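Local structure of glucuronan lyase A (Trichoderma reesei, 2ZZJ) at residues Ile112-Val124 with Arg135-Ser147. The protein probably cleaves beta-1,4-glucuronan within the chain as a calcium-binding polysaccharide lyase with a beta-jelly-roll fold. Residues are numbered along the deposited sequence; the frame is centred on the assembly and turned at random.
Sequences IWIQNNQLYSRYV and RNIVTRPNLATVS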
loop_
_atom_site.group_PDB
_atom_site.type_symbol
_atom_site.label_atom_id
_atom_site.label_comp_id
_atom_site.label_asym_id
_atom_site.label_seq_id
_atom_site.Cartn_x
_atom_site.Cartn_y
_atom_site.Cartn_z
ATOM N N ILE A 112 0.696 3.842 -0.447
ATOM C CA ILE A 112 1.355 3.904 -1.737
ATOM C C ILE A 112 0.276 3.915 -2.795
ATOM O O ILE A 112 -0.621 3.073 -2.777
ATOM C CB ILE A 112 2.328 2.689 -1.952
ATOM C CG1 ILE A 112 3.296 2.571 -0.748
ATOM C CG2 ILE A 112 3.038 2.826 -3.351
ATOM C CD1 ILE A 112 4.351 1.480 -0.826
ATOM N N TRP A 113 0.346 4.866 -3.730
ATOM C CA TRP A 113 -0.711 4.980 -4.727
ATOM C C TRP A 113 -0.218 5.485 -6.066
ATOM O O TRP A 113 0.917 5.925 -6.163
ATOM C CB TRP A 113 -1.893 5.818 -4.213
ATOM C CG TRP A 113 -1.675 7.330 -3.989
ATOM C CD1 TRP A 113 -2.111 8.352 -4.813
ATOM C CD2 TRP A 113 -1.107 7.973 -2.834
ATOM N NE1 TRP A 113 -1.803 9.575 -4.260
ATOM C CE2 TRP A 113 -1.193 9.379 -3.053
ATOM C CE3 TRP A 113 -0.526 7.503 -1.634
ATOM C CZ2 TRP A 113 -0.731 10.315 -2.116
ATOM C CZ3 TRP A 113 -0.040 8.438 -0.705
ATOM C CH2 TRP A 113 -0.153 9.840 -0.968
ATOM N N ILE A 114 -1.075 5.325 -7.077
ATOM C CA ILE A 114 -0.883 5.902 -8.434
ATOM C C ILE A 114 -1.742 7.153 -8.554
ATOM O O ILE A 114 -2.923 7.112 -8.241
ATOM C CB ILE A 114 -1.339 4.888 -9.563
ATOM C CG1 ILE A 114 -0.702 3.500 -9.378
ATOM C CG2 ILE A 114 -0.941 5.395 -10.948
ATOM C CD1 ILE A 114 0.806 3.499 -9.448
ATOM N N GLN A 115 -1.157 8.266 -9.011
ATOM C CA GLN A 115 -1.904 9.483 -9.325
ATOM C C GLN A 115 -1.382 9.907 -10.694
ATOM O O GLN A 115 -0.192 10.056 -10.861
ATOM C CB GLN A 115 -1.600 10.547 -8.250
ATOM C CG GLN A 115 -2.628 11.621 -8.056
ATOM C CD GLN A 115 -2.392 12.454 -6.790
ATOM O OE1 GLN A 115 -2.420 11.948 -5.666
ATOM N NE2 GLN A 115 -2.203 13.761 -6.975
ATOM N N ASN A 116 -2.251 10.042 -11.682
ATOM C CA ASN A 116 -1.776 10.168 -13.076
ATOM C C ASN A 116 -0.856 8.983 -13.365
ATOM O O ASN A 116 -1.221 7.850 -13.030
ATOM C CB ASN A 116 -1.075 11.524 -13.280
ATOM C CG ASN A 116 -2.059 12.708 -13.145
ATOM O OD1 ASN A 116 -3.028 12.781 -13.897
ATOM N ND2 ASN A 116 -1.802 13.624 -12.204
ATOM N N ASN A 117 0.342 9.212 -13.916
ATOM C CA ASN A 117 1.251 8.074 -14.157
ATOM C C ASN A 117 2.399 8.017 -13.153
ATOM O O ASN A 117 3.478 7.505 -13.440
ATOM C CB ASN A 117 1.789 8.066 -15.598
ATOM C CG ASN A 117 2.717 9.215 -15.874
ATOM O OD1 ASN A 117 2.755 10.194 -15.132
ATOM N ND2 ASN A 117 3.486 9.101 -16.960
ATOM N N GLN A 118 2.151 8.527 -11.962
ATOM C CA GLN A 118 3.217 8.688 -10.992
ATOM C C GLN A 118 2.931 7.892 -9.723
ATOM O O GLN A 118 1.790 7.878 -9.262
ATOM C CB GLN A 118 3.334 10.168 -10.651
ATOM C CG GLN A 118 3.784 11.032 -11.848
ATOM C CD GLN A 118 5.236 10.740 -12.203
ATOM O OE1 GLN A 118 5.573 10.495 -13.366
ATOM N NE2 GLN A 118 6.074 10.676 -11.193
ATOM N N LEU A 119 3.968 7.244 -9.183
ATOM C CA LEU A 119 3.917 6.650 -7.836
ATOM C C LEU A 119 4.036 7.726 -6.773
ATOM O O LEU A 119 5.012 8.498 -6.774
ATOM C CB LEU A 119 5.071 5.693 -7.625
ATOM C CG LEU A 119 4.989 4.678 -6.477
ATOM C CD1 LEU A 119 3.986 3.607 -6.826
ATOM C CD2 LEU A 119 6.360 4.062 -6.201
ATOM N N TYR A 120 3.071 7.752 -5.863
ATOM C CA TYR A 120 3.095 8.625 -4.699
ATOM C C TYR A 120 3.220 7.812 -3.409
ATOM O O TYR A 120 2.726 6.684 -3.336
ATOM C CB TYR A 120 1.748 9.333 -4.600
ATOM C CG TYR A 120 1.598 10.586 -5.430
ATOM C CD1 TYR A 120 1.148 11.766 -4.830
ATOM C CD2 TYR A 120 1.873 10.583 -6.803
ATOM C CE1 TYR A 120 0.991 12.937 -5.568
ATOM C CE2 TYR A 120 1.708 11.767 -7.562
ATOM C CZ TYR A 120 1.267 12.926 -6.922
ATOM O OH TYR A 120 1.098 14.097 -7.662
ATOM N N SER A 121 3.799 8.396 -2.360
ATOM C CA SER A 121 3.670 7.780 -1.040
ATOM C C SER A 121 3.558 8.864 -0.002
ATOM O O SER A 121 3.531 10.051 -0.354
ATOM C CB SER A 121 4.810 6.795 -0.718
ATOM O OG SER A 121 4.478 6.025 0.447
ATOM N N ARG A 122 3.462 8.467 1.259
ATOM C CA ARG A 122 3.369 9.431 2.354
ATOM C C ARG A 122 3.728 8.738 3.631
ATOM O O ARG A 122 3.787 7.517 3.667
ATOM C CB ARG A 122 1.930 9.926 2.475
ATOM C CG ARG A 122 0.984 8.887 2.969
ATOM C CD ARG A 122 -0.457 9.359 2.984
ATOM N NE ARG A 122 -1.159 8.736 4.089
ATOM C CZ ARG A 122 -2.361 9.109 4.526
ATOM N NH1 ARG A 122 -2.924 8.478 5.542
ATOM N NH2 ARG A 122 -3.008 10.125 3.946
ATOM N N TYR A 123 3.995 9.513 4.681
ATOM C CA TYR A 123 3.992 8.981 6.022
ATOM C C TYR A 123 3.226 9.981 6.879
ATOM O O TYR A 123 3.004 11.134 6.454
ATOM C CB TYR A 123 5.409 8.757 6.556
ATOM C CG TYR A 123 6.347 9.954 6.456
ATOM C CD1 TYR A 123 6.454 10.895 7.503
ATOM C CD2 TYR A 123 7.127 10.146 5.340
ATOM C CE1 TYR A 123 7.332 12.008 7.408
ATOM C CE2 TYR A 123 7.999 11.242 5.230
ATOM C CZ TYR A 123 8.098 12.178 6.277
ATOM O OH TYR A 123 8.979 13.267 6.139
ATOM N N VAL A 124 2.822 9.523 8.060
ATOM C CA VAL A 124 2.029 10.300 9.007
ATOM C C VAL A 124 2.769 10.372 10.332
ATOM O O VAL A 124 3.332 9.380 10.793
ATOM C CB VAL A 124 0.632 9.651 9.188
ATOM C CG1 VAL A 124 -0.219 10.407 10.166
ATOM C CG2 VAL A 124 -0.092 9.620 7.843
ATOM N N ARG A 135 -2.184 15.735 13.947
ATOM C CA ARG A 135 -1.356 14.823 13.142
ATOM C C ARG A 135 -0.958 15.529 11.849
ATOM O O ARG A 135 -1.654 16.434 11.393
ATOM C CB ARG A 135 -2.105 13.520 12.840
ATOM C CG ARG A 135 -3.034 13.595 11.651
ATOM C CD ARG A 135 -3.461 12.205 11.194
ATOM N NE ARG A 135 -4.612 12.293 10.300
ATOM C CZ ARG A 135 -5.005 11.321 9.481
ATOM N NH1 ARG A 135 -4.334 10.171 9.435
ATOM N NH2 ARG A 135 -6.066 11.495 8.698
ATOM N N ASN A 136 0.169 15.118 11.273
ATOM C CA ASN A 136 0.710 15.713 10.069
ATOM C C ASN A 136 0.885 14.609 9.030
ATOM O O ASN A 136 1.341 13.519 9.363
ATOM C CB ASN A 136 2.053 16.406 10.388
ATOM C CG ASN A 136 2.558 17.299 9.252
ATOM O OD1 ASN A 136 3.770 17.413 9.037
ATOM N ND2 ASN A 136 1.641 17.934 8.520
ATOM N N ILE A 137 0.496 14.891 7.793
ATOM C CA ILE A 137 0.645 13.966 6.665
ATOM C C ILE A 137 1.685 14.542 5.716
ATOM O O ILE A 137 1.484 15.623 5.149
ATOM C CB ILE A 137 -0.697 13.738 5.932
ATOM C CG1 ILE A 137 -1.759 13.204 6.906
ATOM C CG2 ILE A 137 -0.522 12.778 4.744
ATOM C CD1 ILE A 137 -3.208 13.137 6.337
ATOM N N VAL A 138 2.805 13.842 5.553
ATOM C CA VAL A 138 3.842 14.287 4.610
ATOM C C VAL A 138 3.717 13.470 3.322
ATOM O O VAL A 138 4.012 12.277 3.325
ATOM C CB VAL A 138 5.250 14.119 5.189
ATOM C CG1 VAL A 138 6.298 14.500 4.163
ATOM C CG2 VAL A 138 5.418 14.961 6.489
ATOM N N THR A 139 3.282 14.116 2.243
ATOM C CA THR A 139 3.133 13.457 0.952
ATOM C C THR A 139 4.395 13.624 0.142
ATOM O O THR A 139 4.969 14.720 0.087
ATOM C CB THR A 139 1.914 14.009 0.196
ATOM O OG1 THR A 139 0.742 13.681 0.946
ATOM C CG2 THR A 139 1.782 13.395 -1.197
ATOM N N ARG A 140 4.844 12.526 -0.469
ATOM C CA ARG A 140 6.007 12.536 -1.321
ATOM C C ARG A 140 5.587 12.132 -2.731
ATOM O O ARG A 140 5.363 10.931 -2.985
ATOM C CB ARG A 140 7.084 11.597 -0.760
ATOM C CG ARG A 140 7.636 12.050 0.615
ATOM C CD ARG A 140 8.291 13.443 0.485
ATOM N NE ARG A 140 8.959 13.892 1.708
ATOM C CZ ARG A 140 9.214 15.170 2.004
ATOM N NH1 ARG A 140 8.846 16.165 1.178
ATOM N NH2 ARG A 140 9.832 15.457 3.138
ATOM N N PRO A 141 5.416 13.125 -3.634
ATOM C CA PRO A 141 4.844 12.845 -4.928
ATOM C C PRO A 141 5.893 12.417 -5.931
ATOM O O PRO A 141 7.086 12.587 -5.676
ATOM C CB PRO A 141 4.272 14.209 -5.334
ATOM C CG PRO A 141 5.290 15.181 -4.774
ATOM C CD PRO A 141 5.707 14.575 -3.465
ATOM N N ASN A 142 5.435 11.871 -7.054
ATOM C CA ASN A 142 6.224 11.695 -8.261
ATOM C C ASN A 142 7.503 10.934 -7.985
ATOM O O ASN A 142 8.573 11.300 -8.480
ATOM C CB ASN A 142 6.540 13.061 -8.916
ATOM C CG ASN A 142 5.294 13.907 -9.093
ATOM O OD1 ASN A 142 4.292 13.432 -9.636
ATOM N ND2 ASN A 142 5.343 15.167 -8.633
ATOM N N LEU A 143 7.386 9.869 -7.195
ATOM C CA LEU A 143 8.560 9.054 -6.875
ATOM C C LEU A 143 9.126 8.369 -8.090
ATOM O O LEU A 143 10.353 8.166 -8.199
ATOM C CB LEU A 143 8.231 8.022 -5.800
ATOM C CG LEU A 143 7.679 8.567 -4.488
ATOM C CD1 LEU A 143 7.148 7.449 -3.605
ATOM C CD2 LEU A 143 8.798 9.329 -3.780
ATOM N N ALA A 144 8.236 7.971 -8.992
ATOM C CA ALA A 144 8.614 7.289 -10.209
ATOM C C ALA A 144 7.471 7.317 -11.175
ATOM O O ALA A 144 6.298 7.216 -10.778
ATOM C CB ALA A 144 8.985 5.831 -9.949
ATOM N N THR A 145 7.821 7.424 -12.451
ATOM C CA THR A 145 6.885 7.207 -13.544
ATOM C C THR A 145 6.563 5.718 -13.654
ATOM O O THR A 145 7.461 4.845 -13.688
ATOM C CB THR A 145 7.485 7.722 -14.891
ATOM O OG1 THR A 145 7.812 9.101 -14.725
ATOM C CG2 THR A 145 6.476 7.604 -15.976
ATOM N N VAL A 146 5.276 5.424 -13.706
ATOM C CA VAL A 146 4.822 4.058 -13.727
ATOM C C VAL A 146 4.249 3.717 -15.096
ATOM O O VAL A 146 3.244 4.328 -15.525
ATOM C CB VAL A 146 3.730 3.810 -12.619
ATOM C CG1 VAL A 146 3.317 2.385 -12.631
ATOM C CG2 VAL A 146 4.247 4.211 -11.230
ATOM N N SER A 147 4.878 2.769 -15.768
ATOM C CA SER A 147 4.382 2.236 -17.027
ATOM C C SER A 147 3.316 1.167 -16.826
ATOM O O SER A 147 3.396 0.343 -15.914
ATOM C CB SER A 147 5.534 1.673 -17.856
ATOM O OG SER A 147 6.090 0.530 -17.213
HETATM O O HOH W 1 2.751 16.666 -8.424
#
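Strands 118-124 and 135-142 pair antiparallel as the outer hairpin of one sheet of the beta-jelly roll, their axes 4.6 Å apart. Ser121 with Arg140 and Tyr123 with Val138 are hydrogen-bonded pairs; Arg140 N reaches Ser121 O at 2.8 Å. The register shifts at Asn142-Leu143, where the second strand turns a corner: Leu119 O takes Leu143 N (2.8 Å) and Leu119 N gives to Ala144 O, while Val146 N still bonds Asn117 O beyond the bend.

On one face of the hairpin, the Tyr120 ring is sandwiched between Gln115 CB and Pro141. Pro141 CB lies 3.9 Å from the ring centroid of Tyr120 and 25° off its normal, a CH-pi contact. The phenol continues to a water that links Tyr120 OH with Asn142 ND2. Were Tyr120 an alanine, Pro141 would probably lose its aromatic partner and the water its bridge to Asn142.

On the other face, the Tyr123 ring takes Val138 CB over one side, 3.8 Å from its centroid. With chi1 at 52°, its CG sits between the backbone N and carbonyl carbon, which folds the ring across to Val138. Tyr123 OH is hydrogen-bonded to Glu180 OE1 and Arg140 NE forms a salt bridge with Glu180 OE2, on strand 175-183 of the facing sheet. Leu143 CD1 packs 3.8 Å from Ser121 CB, and Val146 CG2 fills in beside Ile114 CD1 (3.9 Å).

The hairpin thus joins a ladder of backbone bonds to two differently finished faces: a CH-pi contact of Pro141 on Tyr120 with a water at the phenol hydroxyl, and an intersheet side where Glu180 probably offsets the charge of Arg140.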